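PDB 3CK6: zinc transport protein ZntB from Vibrio parahaemolyticus RIMD 2210633, which probably acts as a zinc-proton symporter of the CorA metal ion transporter family, taking up zinc ions, with a cytoplasmic domain that forms a funnel-shaped homopentamer. Local coordinates for residues 45-49 and 50-54; 55-58 and 59-63; 136-139 and 140-144; 192-195 and 196-200; 224-227 and 228-232. The protein carries 1 engineered substitution. One frame throughout, in Å; residues are numbered along the deposited sequence.

Contact 1 of 5, residues 45-49 and 50-54; sequences GWLED and NHVPR. Engineered in segment 45-49: Gly45 (natural residue Ser).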
loop_
_atom_site.group_PDB
_atom_site.type_symbol
_atom_site.label_atom_id
_atom_site.label_comp_id
_atom_site.label_asym_id
_atom_site.label_seq_id
_atom_site.Cartn_x
_atom_site.Cartn_y
_atom_site.Cartn_z
ATOM N N GLY E 45 18.598 31.715 -22.005
ATOM C CA GLY E 45 19.667 31.907 -22.990
ATOM C C GLY E 45 21.006 31.462 -22.440
ATOM O O GLY E 45 21.781 30.756 -23.114
ATOM N N TRP E 46 21.277 31.874 -21.206
ATOM C CA TRP E 46 22.495 31.488 -20.511
ATOM C C TRP E 46 22.627 29.969 -20.388
ATOM O O TRP E 46 23.676 29.408 -20.712
ATOM C CB TRP E 46 22.520 32.145 -19.139
ATOM C CG TRP E 46 23.742 31.904 -18.349
ATOM C CD1 TRP E 46 24.995 32.402 -18.585
ATOM C CD2 TRP E 46 23.836 31.122 -17.156
ATOM N NE1 TRP E 46 25.869 31.959 -17.613
ATOM C CE2 TRP E 46 25.183 31.170 -16.727
ATOM C CE3 TRP E 46 22.912 30.374 -16.413
ATOM C CZ2 TRP E 46 25.619 30.525 -15.575
ATOM C CZ3 TRP E 46 23.351 29.718 -15.270
ATOM C CH2 TRP E 46 24.707 29.789 -14.875
ATOM N N LEU E 47 21.553 29.315 -19.948
ATOM C CA LEU E 47 21.547 27.849 -19.775
ATOM C C LEU E 47 21.809 27.111 -21.097
ATOM O O LEU E 47 22.632 26.184 -21.160
ATOM C CB LEU E 47 20.219 27.396 -19.148
ATOM C CG LEU E 47 20.030 27.757 -17.666
ATOM C CD1 LEU E 47 18.615 27.502 -17.218
ATOM C CD2 LEU E 47 21.007 26.993 -16.770
ATOM N N GLU E 48 21.126 27.549 -22.153
ATOM C CA GLU E 48 21.316 26.966 -23.482
ATOM C C GLU E 48 22.684 27.285 -24.092
ATOM O O GLU E 48 23.312 26.406 -24.689
ATOM C CB GLU E 48 20.160 27.329 -24.418
ATOM C CG GLU E 48 18.869 26.627 -23.989
ATOM C CD GLU E 48 17.637 27.036 -24.795
ATOM O OE1 GLU E 48 16.529 26.604 -24.409
ATOM O OE2 GLU E 48 17.770 27.779 -25.787
ATOM N N ASP E 49 23.161 28.517 -23.910
ATOM C CA ASP E 49 24.521 28.878 -24.329
ATOM C C ASP E 49 25.562 27.956 -23.689
ATOM O O ASP E 49 26.594 27.657 -24.295
ATOM C CB ASP E 49 24.840 30.337 -23.964
ATOM C CG ASP E 49 24.277 31.353 -24.970
ATOM O OD1 ASP E 49 23.789 30.984 -26.073
ATOM O OD2 ASP E 49 24.330 32.554 -24.637
ATOM N N ASN E 50 25.256 27.505 -22.476
ATOM C CA ASN E 50 26.094 26.610 -21.696
ATOM C C ASN E 50 25.758 25.141 -21.951
ATOM O O ASN E 50 26.188 24.243 -21.207
ATOM C CB ASN E 50 25.989 26.969 -20.205
ATOM C CG ASN E 50 26.968 28.060 -19.807
ATOM O OD1 ASN E 50 28.164 27.809 -19.700
ATOM N ND2 ASN E 50 26.468 29.276 -19.593
ATOM N N HIS E 51 24.969 24.917 -23.001
ATOM C CA HIS E 51 24.682 23.576 -23.548
ATOM C C HIS E 51 23.835 22.672 -22.658
ATOM O O HIS E 51 23.900 21.445 -22.779
ATOM C CB HIS E 51 25.979 22.866 -23.995
ATOM C CG HIS E 51 26.831 23.706 -24.883
ATOM N ND1 HIS E 51 26.393 24.169 -26.104
ATOM C CD2 HIS E 51 28.080 24.201 -24.716
ATOM C CE1 HIS E 51 27.343 24.900 -26.662
ATOM N NE2 HIS E 51 28.377 24.934 -25.840
ATOM N N VAL E 52 23.021 23.273 -21.789
ATOM C CA VAL E 52 21.993 22.500 -21.096
ATOM C C VAL E 52 20.926 22.196 -22.152
ATOM O O VAL E 52 20.492 23.111 -22.851
ATOM C CB VAL E 52 21.352 23.268 -19.906
ATOM C CG1 VAL E 52 20.315 22.384 -19.186
ATOM C CG2 VAL E 52 22.446 23.748 -18.934
ATOM N N PRO E 53 20.524 20.920 -22.297
ATOM C CA PRO E 53 19.520 20.615 -23.322
ATOM C C PRO E 53 18.198 21.350 -23.106
ATOM O O PRO E 53 17.762 21.557 -21.968
ATOM C CB PRO E 53 19.347 19.090 -23.208
ATOM C CG PRO E 53 20.661 18.624 -22.611
ATOM C CD PRO E 53 20.961 19.698 -21.595
ATOM N N ARG E 54 17.601 21.738 -24.230
ATOM C CA ARG E 54 16.353 22.488 -24.308
ATOM C C ARG E 54 15.230 21.978 -23.405
ATOM O O ARG E 54 14.605 22.772 -22.709
ATOM C CB ARG E 54 15.874 22.517 -25.761
ATOM C CG ARG E 54 14.476 23.059 -25.988
ATOM C CD ARG E 54 14.498 24.570 -26.148
ATOM N NE ARG E 54 13.747 25.006 -27.326
ATOM C CZ ARG E 54 14.302 25.303 -28.503
ATOM N NH1 ARG E 54 13.535 25.691 -29.516
ATOM N NH2 ARG E 54 15.622 25.216 -28.669
HETATM O O HOH W 1 21.436 23.724 -25.084
#
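With its CG anti to the backbone N (chi1 -177°), Trp46 brings one face of its indole to Asn50, whose own torsions turn the amide nitrogen over the ring. Asn50 ND2 stands 3.4 Å from Trp46 NE1, above one face and displaced toward the rim, with the two planes 68° apart. Both are donors, so no bond joins them; each is instead hydrogen-bonded to Glu26 O, while Asn50 OD1 accepts from Ile28 N. ND2 also donates to Trp46 O at 3.0 Å, reaching it from the face opposite to that used by the backbone N of Asn50, and this carbonyl is thus gripped twice. Next to this pair, Leu47 and Val52 lie side by side, Leu47 CD2 to Val52 CG2 4.2 Å. Glu48 extends toward Arg54, its OE1 touching Arg54 CD at 3.4 Å; its salt bridge, however, is to Arg44. Asp49 O lies over the centre of one face of the His51 imidazole, 3.6 Å from the ring plane. His51 has positive phi (69°), which lets the chain turn back so that Val52 N binds Leu47 O at 3.0 Å and His51 N binds Glu48 O at 2.8 Å: the Schellman motif that ends helix 43-49.

Contact 2 of 5, residues 55-58 and 59-63; sequences ATVD and HLLAD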
loop_
_atom_site.group_PDB
_atom_site.type_symbol
_atom_site.label_atom_id
_atom_site.label_comp_id
_atom_site.label_asym_id
_atom_site.label_seq_id
_atom_site.Cartn_x
_atom_site.Cartn_y
_atom_site.Cartn_z
ATOM N N ALA E 55 14.976 20.671 -23.437
ATOM C CA ALA E 55 13.871 20.079 -22.678
ATOM C C ALA E 55 14.113 20.091 -21.164
ATOM O O ALA E 55 13.163 20.213 -20.370
ATOM C CB ALA E 55 13.580 18.672 -23.168
ATOM N N THR E 56 15.382 19.984 -20.785
ATOM C CA THR E 56 15.833 20.099 -19.392
ATOM C C THR E 56 15.637 21.526 -18.915
ATOM O O THR E 56 15.106 21.746 -17.820
ATOM C CB THR E 56 17.299 19.675 -19.235
ATOM O OG1 THR E 56 17.458 18.335 -19.719
ATOM C CG2 THR E 56 17.760 19.752 -17.792
ATOM N N VAL E 57 16.018 22.491 -19.751
ATOM C CA VAL E 57 15.720 23.893 -19.471
ATOM C C VAL E 57 14.190 24.114 -19.333
ATOM O O VAL E 57 13.741 24.732 -18.360
ATOM C CB VAL E 57 16.336 24.845 -20.539
ATOM C CG1 VAL E 57 15.927 26.278 -20.267
ATOM C CG2 VAL E 57 17.871 24.736 -20.535
ATOM N N ASP E 58 13.409 23.606 -20.296
ATOM C CA ASP E 58 11.929 23.688 -20.243
ATOM C C ASP E 58 11.414 23.152 -18.910
ATOM O O ASP E 58 10.548 23.769 -18.271
ATOM C CB ASP E 58 11.277 22.853 -21.354
ATOM C CG ASP E 58 11.475 23.429 -22.758
ATOM O OD1 ASP E 58 11.961 24.575 -22.932
ATOM O OD2 ASP E 58 11.114 22.705 -23.716
ATOM N N HIS E 59 11.924 21.991 -18.485
ATOM C CA HIS E 59 11.440 21.422 -17.228
ATOM C C HIS E 59 11.851 22.276 -16.042
ATOM O O HIS E 59 11.033 22.535 -15.140
ATOM C CB HIS E 59 11.847 19.958 -17.024
ATOM C CG HIS E 59 10.916 19.198 -16.115
ATOM N ND1 HIS E 59 11.321 18.655 -14.913
ATOM C CD2 HIS E 59 9.603 18.898 -16.237
ATOM C CE1 HIS E 59 10.297 18.045 -14.337
ATOM N NE2 HIS E 59 9.245 18.172 -15.125
ATOM N N LEU E 60 13.104 22.745 -16.067
ATOM C CA LEU E 60 13.658 23.588 -14.994
ATOM C C LEU E 60 12.892 24.896 -14.795
ATOM O O LEU E 60 12.711 25.346 -13.667
ATOM C CB LEU E 60 15.132 23.909 -15.259
ATOM C CG LEU E 60 15.933 24.504 -14.089
ATOM C CD1 LEU E 60 16.294 23.438 -13.056
ATOM C CD2 LEU E 60 17.183 25.228 -14.582
ATOM N N LEU E 61 12.483 25.508 -15.900
ATOM C CA LEU E 61 11.872 26.820 -15.879
ATOM C C LEU E 61 10.339 26.764 -16.002
ATOM O O LEU E 61 9.702 27.799 -16.183
ATOM C CB LEU E 61 12.459 27.696 -17.006
ATOM C CG LEU E 61 13.986 27.905 -17.065
ATOM C CD1 LEU E 61 14.329 28.819 -18.219
ATOM C CD2 LEU E 61 14.545 28.450 -15.751
ATOM N N ALA E 62 9.753 25.569 -15.934
ATOM C CA ALA E 62 8.317 25.392 -16.191
ATOM C C ALA E 62 7.483 26.163 -15.167
ATOM O O ALA E 62 7.943 26.408 -14.053
ATOM C CB ALA E 62 7.958 23.902 -16.153
ATOM N N ASP E 63 6.263 26.542 -15.532
ATOM C CA ASP E 63 5.350 27.153 -14.566
ATOM C C ASP E 63 5.093 26.221 -13.374
ATOM O O ASP E 63 5.270 26.624 -12.212
ATOM C CB ASP E 63 4.027 27.546 -15.235
ATOM C CG ASP E 63 3.123 28.364 -14.315
ATOM O OD1 ASP E 63 3.636 28.925 -13.311
ATOM O OD2 ASP E 63 1.893 28.456 -14.591
#
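Ala55 O accepts the backbone N-H of His59 at 2.9 Å, one of three i to i+4 bonds that close the last turns of the short helix 54-60, which packs against helix 43-49 and the sheet of the cytoplasmic domain. The CB of His59 also rests 3.6 Å from Ala55 O, but chi1 of -155° carries the imidazole off this turn. There it stacks with Phe214 of a second subunit and meets His70 of its own chain at a steep angle, making this side of the helix part of the pentamer interface. Ala55 itself packs on Gln211 of that subunit.

Thr56 follows, its O bonded to Leu60 N at 2.8 Å. Its side chain and that of Leu60 both reach Met78 of strand 77-83, and Thr56 additionally touches Phe214 of the second subunit.

Val57 makes the main side-chain contact within the turn. Its CG1 is set anti to the backbone N, and Leu61 CG stands beside its own backbone N (chi1 -56°); the two side chains consequently run side by side in the same direction. The opposite branch of Val57, CG2, packs on Leu47 of helix 43-49.

The carboxylate of Asp58 forms a salt bridge with Arg44 through OD1. The backbone oxygen of Asp58 lies against Ala62, with CB 3.3 Å away, just past the point where the chain leaves helical geometry. Beneath the Val57 and Leu61 pair, Leu61 N donates to Val57 O at 2.9 Å, while Val57 CG1 meets Leu61 CD1 at 3.6 Å.

Contact 3 of 5, residues 136-139 and 140-144; sequences SLLN and QIIEG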
loop_
_atom_site.group_PDB
_atom_site.type_symbol
_atom_site.label_atom_id
_atom_site.label_comp_id
_atom_site.label_asym_id
_atom_site.label_seq_id
_atom_site.Cartn_x
_atom_site.Cartn_y
_atom_site.Cartn_z
ATOM N N SER E 136 28.717 19.574 0.352
ATOM C CA SER E 136 28.254 20.158 1.602
ATOM C C SER E 136 27.201 21.234 1.375
ATOM O O SER E 136 26.235 21.316 2.127
ATOM C CB SER E 136 29.438 20.705 2.413
ATOM O OG SER E 136 28.982 21.379 3.578
ATOM N N LEU E 137 27.380 22.056 0.340
ATOM C CA LEU E 137 26.394 23.067 -0.015
ATOM C C LEU E 137 24.997 22.484 -0.217
ATOM O O LEU E 137 24.011 22.999 0.326
ATOM C CB LEU E 137 26.851 23.825 -1.271
ATOM C CG LEU E 137 25.829 24.814 -1.853
ATOM C CD1 LEU E 137 25.529 25.930 -0.842
ATOM C CD2 LEU E 137 26.342 25.383 -3.147
ATOM N N LEU E 138 24.905 21.436 -1.029
ATOM C CA LEU E 138 23.596 20.866 -1.369
ATOM C C LEU E 138 22.950 20.239 -0.130
ATOM O O LEU E 138 21.749 20.356 0.086
ATOM C CB LEU E 138 23.763 19.832 -2.478
ATOM C CG LEU E 138 22.514 19.062 -2.905
ATOM C CD1 LEU E 138 21.420 20.029 -3.330
ATOM C CD2 LEU E 138 22.836 18.069 -4.021
ATOM N N ASN E 139 23.774 19.581 0.688
ATOM C CA ASN E 139 23.344 19.052 1.989
ATOM C C ASN E 139 22.756 20.145 2.869
ATOM O O ASN E 139 21.691 19.967 3.469
ATOM C CB ASN E 139 24.552 18.370 2.661
ATOM C CG ASN E 139 24.162 17.422 3.812
ATOM O OD1 ASN E 139 24.997 16.621 4.236
ATOM N ND2 ASN E 139 22.921 17.528 4.343
ATOM N N GLN E 140 23.424 21.294 2.927
ATOM C CA GLN E 140 22.926 22.426 3.724
ATOM C C GLN E 140 21.638 23.029 3.170
ATOM O O GLN E 140 20.784 23.460 3.936
ATOM C CB GLN E 140 23.985 23.511 3.859
ATOM C CG GLN E 140 25.146 23.133 4.784
ATOM C CD GLN E 140 26.029 24.319 5.138
ATOM O OE1 GLN E 140 25.679 25.479 4.876
ATOM N NE2 GLN E 140 27.195 24.036 5.721
ATOM N N ILE E 141 21.490 23.063 1.851
ATOM C CA ILE E 141 20.225 23.521 1.250
ATOM C C ILE E 141 19.062 22.612 1.684
ATOM O O ILE E 141 18.023 23.094 2.169
ATOM C CB ILE E 141 20.307 23.608 -0.304
ATOM C CG1 ILE E 141 21.334 24.674 -0.731
ATOM C CG2 ILE E 141 18.896 23.918 -0.920
ATOM C CD1 ILE E 141 21.733 24.612 -2.229
ATOM N N ILE E 142 19.253 21.300 1.529
ATOM C CA ILE E 142 18.245 20.305 1.895
ATOM C C ILE E 142 17.899 20.426 3.391
ATOM O O ILE E 142 16.727 20.588 3.755
ATOM C CB ILE E 142 18.696 18.862 1.474
ATOM C CG1 ILE E 142 18.724 18.731 -0.050
ATOM C CG2 ILE E 142 17.789 17.803 2.068
ATOM C CD1 ILE E 142 19.558 17.570 -0.556
ATOM N N GLU E 143 18.913 20.385 4.261
ATOM C CA GLU E 143 18.667 20.506 5.695
ATOM C C GLU E 143 18.129 21.886 6.107
ATOM O O GLU E 143 17.335 21.989 7.050
ATOM C CB GLU E 143 19.909 20.158 6.522
ATOM C CG GLU E 143 20.276 18.675 6.491
ATOM C CD GLU E 143 19.471 17.816 7.491
ATOM O OE1 GLU E 143 18.227 17.979 7.592
ATOM O OE2 GLU E 143 20.093 16.949 8.168
ATOM N N GLY E 144 18.575 22.940 5.426
ATOM C CA GLY E 144 18.074 24.283 5.727
ATOM C C GLY E 144 16.568 24.366 5.487
ATOM O O GLY E 144 15.831 24.873 6.327
HETATM O O HOH W 2 27.609 20.993 5.705
HETATM O O HOH W 3 22.448 16.338 7.077
#
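Leu137 and Leu138 each meet an isoleucine one turn ahead on helix 134-161, forming its tightly packed side. Leu137 CG approaches Ile141 CD1 at 4.1 Å, and Leu138 CG approaches Ile142 CD1 at the same 4.1 Å. In both isoleucines CG1 lies beside the backbone N (chi1 -64° for Ile141), which swings the CD1 methyl back over the preceding turn and lays CG1 on the leucine carbonyl. Ile121 of helix 116-126 packs on the first pair, whereas Phe77, Leu79 and Leu81 of strand 77-83 meet the second.

The other side is polar and partly hydrated. Ser136 OG and Gln140 NE2, 3.9 Å apart, do not bond directly; a water 2.6 Å from OG accepts from NE2 and joins them. Farther along, Asn139 and Glu143 lie side by side with amide and carboxylate planes only 11° apart, and Asn139 ND2 rests 3.6 Å from Glu143 CG. A second water accepts from ND2 and donates to Glu143 OE2 at 2.7 Å.

Asn139 OD1 bonds Arg208, in the loop before helix 209-246; Glu143 OE1 bonds Asn218 of that helix and Asn146 of its own. With both amide ends and both carboxylate oxygens engaged, these side chains are probably well fixed in rotation.

Contact 4 of 5, residues 192-195 and 196-200; sequences YAIR and DLIES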
loop_
_atom_site.group_PDB
_atom_site.type_symbol
_atom_site.label_atom_id
_atom_site.label_comp_id
_atom_site.label_asym_id
_atom_site.label_seq_id
_atom_site.Cartn_x
_atom_site.Cartn_y
_atom_site.Cartn_z
ATOM N N TYR E 192 10.529 11.525 -1.155
ATOM C CA TYR E 192 10.907 10.626 -2.227
ATOM C C TYR E 192 12.047 11.177 -3.099
ATOM O O TYR E 192 12.872 10.400 -3.559
ATOM C CB TYR E 192 9.712 10.188 -3.071
ATOM C CG TYR E 192 8.530 9.661 -2.264
ATOM C CD1 TYR E 192 7.225 10.037 -2.596
ATOM C CD2 TYR E 192 8.716 8.822 -1.152
ATOM C CE1 TYR E 192 6.130 9.578 -1.863
ATOM C CE2 TYR E 192 7.611 8.357 -0.396
ATOM C CZ TYR E 192 6.328 8.745 -0.773
ATOM O OH TYR E 192 5.219 8.316 -0.063
ATOM N N ALA E 193 12.082 12.499 -3.305
ATOM C CA ALA E 193 13.124 13.169 -4.085
ATOM C C ALA E 193 14.483 12.994 -3.397
ATOM O O ALA E 193 15.481 12.643 -4.041
ATOM C CB ALA E 193 12.799 14.662 -4.273
ATOM N N ILE E 194 14.494 13.171 -2.078
ATOM C CA ILE E 194 15.707 12.970 -1.294
ATOM C C ILE E 194 16.135 11.492 -1.287
ATOM O O ILE E 194 17.330 11.179 -1.407
ATOM C CB ILE E 194 15.565 13.581 0.145
ATOM C CG1 ILE E 194 15.431 15.113 0.042
ATOM C CG2 ILE E 194 16.796 13.149 1.054
ATOM C CD1 ILE E 194 14.789 15.818 1.274
ATOM N N ARG E 195 15.173 10.578 -1.158
ATOM C CA ARG E 195 15.488 9.150 -1.269
ATOM C C ARG E 195 16.143 8.857 -2.615
ATOM O O ARG E 195 17.188 8.198 -2.671
ATOM C CB ARG E 195 14.241 8.281 -1.124
ATOM C CG ARG E 195 14.547 6.764 -1.102
ATOM C CD ARG E 195 13.305 5.972 -1.434
ATOM N NE ARG E 195 12.795 6.336 -2.756
ATOM C CZ ARG E 195 11.511 6.307 -3.100
ATOM N NH1 ARG E 195 10.592 5.917 -2.227
ATOM N NH2 ARG E 195 11.141 6.667 -4.321
ATOM N N ASP E 196 15.515 9.370 -3.677
ATOM C CA ASP E 196 15.974 9.165 -5.034
ATOM C C ASP E 196 17.359 9.741 -5.252
ATOM O O ASP E 196 18.177 9.113 -5.887
ATOM C CB ASP E 196 14.986 9.749 -6.048
ATOM C CG ASP E 196 13.706 8.938 -6.151
ATOM O OD1 ASP E 196 13.614 7.845 -5.543
ATOM O OD2 ASP E 196 12.778 9.398 -6.841
ATOM N N LEU E 197 17.602 10.936 -4.722
ATOM C CA LEU E 197 18.915 11.532 -4.798
ATOM C C LEU E 197 19.944 10.602 -4.157
ATOM O O LEU E 197 21.001 10.368 -4.727
ATOM C CB LEU E 197 18.934 12.884 -4.105
ATOM C CG LEU E 197 20.308 13.502 -3.839
ATOM C CD1 LEU E 197 20.939 13.964 -5.150
ATOM C CD2 LEU E 197 20.101 14.675 -2.883
ATOM N N ILE E 198 19.624 10.076 -2.978
ATOM C CA ILE E 198 20.567 9.165 -2.264
ATOM C C ILE E 198 20.825 7.897 -3.061
ATOM O O ILE E 198 21.974 7.455 -3.197
ATOM C CB ILE E 198 20.065 8.832 -0.829
ATOM C CG1 ILE E 198 20.112 10.092 0.034
ATOM C CG2 ILE E 198 20.923 7.726 -0.160
ATOM C CD1 ILE E 198 19.372 9.985 1.368
ATOM N N GLU E 199 19.770 7.295 -3.599
ATOM C CA GLU E 199 19.940 6.006 -4.296
ATOM C C GLU E 199 20.691 6.128 -5.630
ATOM O O GLU E 199 21.119 5.120 -6.191
ATOM C CB GLU E 199 18.596 5.282 -4.486
ATOM C CG GLU E 199 17.682 5.298 -3.266
ATOM C CD GLU E 199 17.771 4.086 -2.348
ATOM O OE1 GLU E 199 16.678 3.628 -1.905
ATOM O OE2 GLU E 199 18.902 3.599 -2.042
ATOM N N SER E 200 20.851 7.363 -6.111
ATOM C CA SER E 200 21.559 7.667 -7.366
ATOM C C SER E 200 23.068 7.419 -7.281
ATOM O O SER E 200 23.719 7.206 -8.310
ATOM C CB SER E 200 21.278 9.114 -7.826
ATOM O OG SER E 200 22.073 10.073 -7.126
#
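Four successive i to i+4 backbone bonds, from Asp196 N to Tyr192 O through Glu199 N to Arg195 O, wind residues 192-199 into helix 173-199, one of the long helices of this CorA-family domain. On its surface the neighbours Arg195 and Asp196 form a salt bridge. The arginine approaches side-on, and NE and NH2 both converge on a single oxygen: NH2 is 3.0 Å from Asp196 OD1, and NE is 3.3 Å from it. OD1 lies close to the guanidinium plane, yet both nitrogens reach it from the same face of the carboxylate, whose plane is turned 43° from the guanidinium. A bend at chi3 (59°) folds the arginine back toward its neighbour. Glu199 bends at chi2, bringing OE1 to 3.9 Å from Arg195 CG. Glu199 OE1 is 4.8 Å from Arg195 NE, beyond a salt bridge, though the opposite charges may still attract weakly.

The apolar side faces the rest of the domain. Ile194 CG2 meets Ile198 CD1 at 4.1 Å, and Ile194 and Leu197 pack on Ile142 of helix 134-161. Leu197 also reaches Phe77 and Leu79 of the sheet. Farther along, Ser200 OG turns back to donate to Leu197 O, 2.6 Å away.

Contact 5 of 5, residues 224-227 and 228-232; sequences ETIE and FYLGE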
loop_
_atom_site.group_PDB
_atom_site.type_symbol
_atom_site.label_atom_id
_atom_site.label_comp_id
_atom_site.label_asym_id
_atom_site.label_seq_id
_atom_site.Cartn_x
_atom_site.Cartn_y
_atom_site.Cartn_z
ATOM N N GLU E 224 5.777 12.260 9.016
ATOM C CA GLU E 224 5.068 11.604 10.115
ATOM C C GLU E 224 4.416 12.575 11.084
ATOM O O GLU E 224 3.344 12.300 11.584
ATOM C CB GLU E 224 5.971 10.639 10.868
ATOM C CG GLU E 224 6.468 9.518 9.946
ATOM C CD GLU E 224 7.566 8.650 10.541
ATOM O OE1 GLU E 224 8.243 9.033 11.542
ATOM O OE2 GLU E 224 7.757 7.555 9.963
ATOM N N THR E 225 5.085 13.691 11.355
ATOM C CA THR E 225 4.556 14.726 12.237
ATOM C C THR E 225 3.301 15.370 11.643
ATOM O O THR E 225 2.301 15.576 12.351
ATOM C CB THR E 225 5.626 15.790 12.549
ATOM O OG1 THR E 225 6.555 15.232 13.470
ATOM C CG2 THR E 225 4.978 16.992 13.237
ATOM N N ILE E 226 3.367 15.685 10.353
ATOM C CA ILE E 226 2.203 16.183 9.606
ATOM C C ILE E 226 1.001 15.239 9.737
ATOM O O ILE E 226 -0.104 15.692 10.020
ATOM C CB ILE E 226 2.555 16.453 8.117
ATOM C CG1 ILE E 226 3.469 17.677 8.020
ATOM C CG2 ILE E 226 1.262 16.694 7.261
ATOM C CD1 ILE E 226 3.895 17.990 6.643
ATOM N N GLU E 227 1.221 13.937 9.536
ATOM C CA GLU E 227 0.137 12.950 9.656
ATOM C C GLU E 227 -0.424 12.905 11.049
ATOM O O GLU E 227 -1.635 12.756 11.235
ATOM C CB GLU E 227 0.568 11.543 9.222
ATOM C CG GLU E 227 0.888 11.437 7.763
ATOM C CD GLU E 227 -0.317 11.721 6.875
ATOM O OE1 GLU E 227 -0.155 12.494 5.914
ATOM O OE2 GLU E 227 -1.412 11.182 7.148
ATOM N N PHE E 228 0.447 13.070 12.035
ATOM C CA PHE E 228 0.014 13.117 13.411
ATOM C C PHE E 228 -0.846 14.355 13.664
ATOM O O PHE E 228 -1.917 14.255 14.279
ATOM C CB PHE E 228 1.198 13.092 14.377
ATOM C CG PHE E 228 0.812 13.364 15.793
ATOM C CD1 PHE E 228 -0.043 12.493 16.479
ATOM C CD2 PHE E 228 1.299 14.489 16.446
ATOM C CE1 PHE E 228 -0.410 12.743 17.809
ATOM C CE2 PHE E 228 0.946 14.755 17.757
ATOM C CZ PHE E 228 0.073 13.885 18.448
ATOM N N TYR E 229 -0.383 15.518 13.199
ATOM C CA TYR E 229 -1.175 16.761 13.402
ATOM C C TYR E 229 -2.526 16.678 12.699
ATOM O O TYR E 229 -3.525 17.154 13.227
ATOM C CB TYR E 229 -0.418 18.002 12.936
ATOM C CG TYR E 229 0.789 18.363 13.786
ATOM C CD1 TYR E 229 0.929 17.894 15.101
ATOM C CD2 TYR E 229 1.774 19.191 13.279
ATOM C CE1 TYR E 229 2.035 18.243 15.881
ATOM C CE2 TYR E 229 2.889 19.542 14.042
ATOM C CZ TYR E 229 3.018 19.067 15.330
ATOM O OH TYR E 229 4.132 19.426 16.057
ATOM N N LEU E 230 -2.546 16.085 11.509
ATOM C CA LEU E 230 -3.805 15.876 10.781
ATOM C C LEU E 230 -4.722 14.956 11.581
ATOM O O LEU E 230 -5.931 15.143 11.582
ATOM C CB LEU E 230 -3.555 15.312 9.401
ATOM C CG LEU E 230 -3.112 16.255 8.288
ATOM C CD1 LEU E 230 -2.623 15.395 7.142
ATOM C CD2 LEU E 230 -4.295 17.114 7.871
ATOM N N GLY E 231 -4.137 13.982 12.287
ATOM C CA GLY E 231 -4.895 13.095 13.175
ATOM C C GLY E 231 -5.464 13.818 14.383
ATOM O O GLY E 231 -6.585 13.552 14.796
ATOM N N GLU E 232 -4.689 14.744 14.945
ATOM C CA GLU E 232 -5.176 15.619 16.014
ATOM C C GLU E 232 -6.294 16.582 15.573
ATOM O O GLU E 232 -7.158 16.913 16.376
ATOM C CB GLU E 232 -4.037 16.440 16.581
ATOM C CG GLU E 232 -3.081 15.638 17.430
ATOM C CD GLU E 232 -2.186 16.539 18.238
ATOM O OE1 GLU E 232 -2.450 16.691 19.443
ATOM O OE2 GLU E 232 -1.229 17.109 17.656
#
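Thr225 O takes the backbone N-H of Tyr229 at 2.8 Å, the shortest hydrogen bond between the two turns, and the same pair of residues supplies the principal side-chain contact. Thr225 CG2, anti to the backbone N, extends over one face of the tyrosine ring. This CH-pi contact places the methyl 3.8 Å from the centroid of the Tyr229 ring and 27° off its normal, shifted toward the rim so that CE2 is the nearest ring atom, 3.4 Å from Thr225 CG2. Tyr229 CG stands beside its own backbone N (chi1 -69°), which tilts the ring back along the helix to receive the methyl. The hydroxyl branch of the threonine points to other partners: OG1 is hydrogen-bonded to Arg185 of a third subunit and more weakly to Arg221 O.

Both segments belong to helix 209-246, the long last helix of this cytoplasmic domain, a CorA-family domain that assembles into a funnel-shaped pentamer. One side packs on the other long helices of the same chain: Ile226 on Leu153 and Ile183, Tyr229 on Leu160 and Leu180. Ile226 and Leu230 lie side by side, CG2 to CD1 4.1 Å, and Leu230 touches Leu180 too. Beside them Glu227 bends at chi2, bringing OE1 within 4.0 Å of Leu230 CD1; the charge is met by a salt bridge to Lys184.

Toward the third subunit, Glu224 forms a salt bridge with Arg66 of that chain, and Phe228 packs on its Arg185. Glu232 CG lies 3.7 Å above one face of the Phe228 ring, offset toward the rim.

How the contacts relate
The five contacts follow one another along the chain, each a local turn or helix end within the CorA-like cytoplasmic domain. Contacts 1 and 2, with centres 11 Å apart, lie on the consecutive helices 43-49 and 54-60 and touch through Leu47, Val52, Val57 and Leu60. Contacts 3 and 4 sit on helices 134-161 and 173-199, centres 14 Å apart, and touch through apolar side chains. Contact 5, on helix 209-246, touches none of the others; its centre lies 43 Å from that of contact 1, on the opposite side of the chain's centre. Contacts 2 and 5 both reach neighbouring subunits, so pentamer interfaces involve both the sheet-bearing region and the long helices.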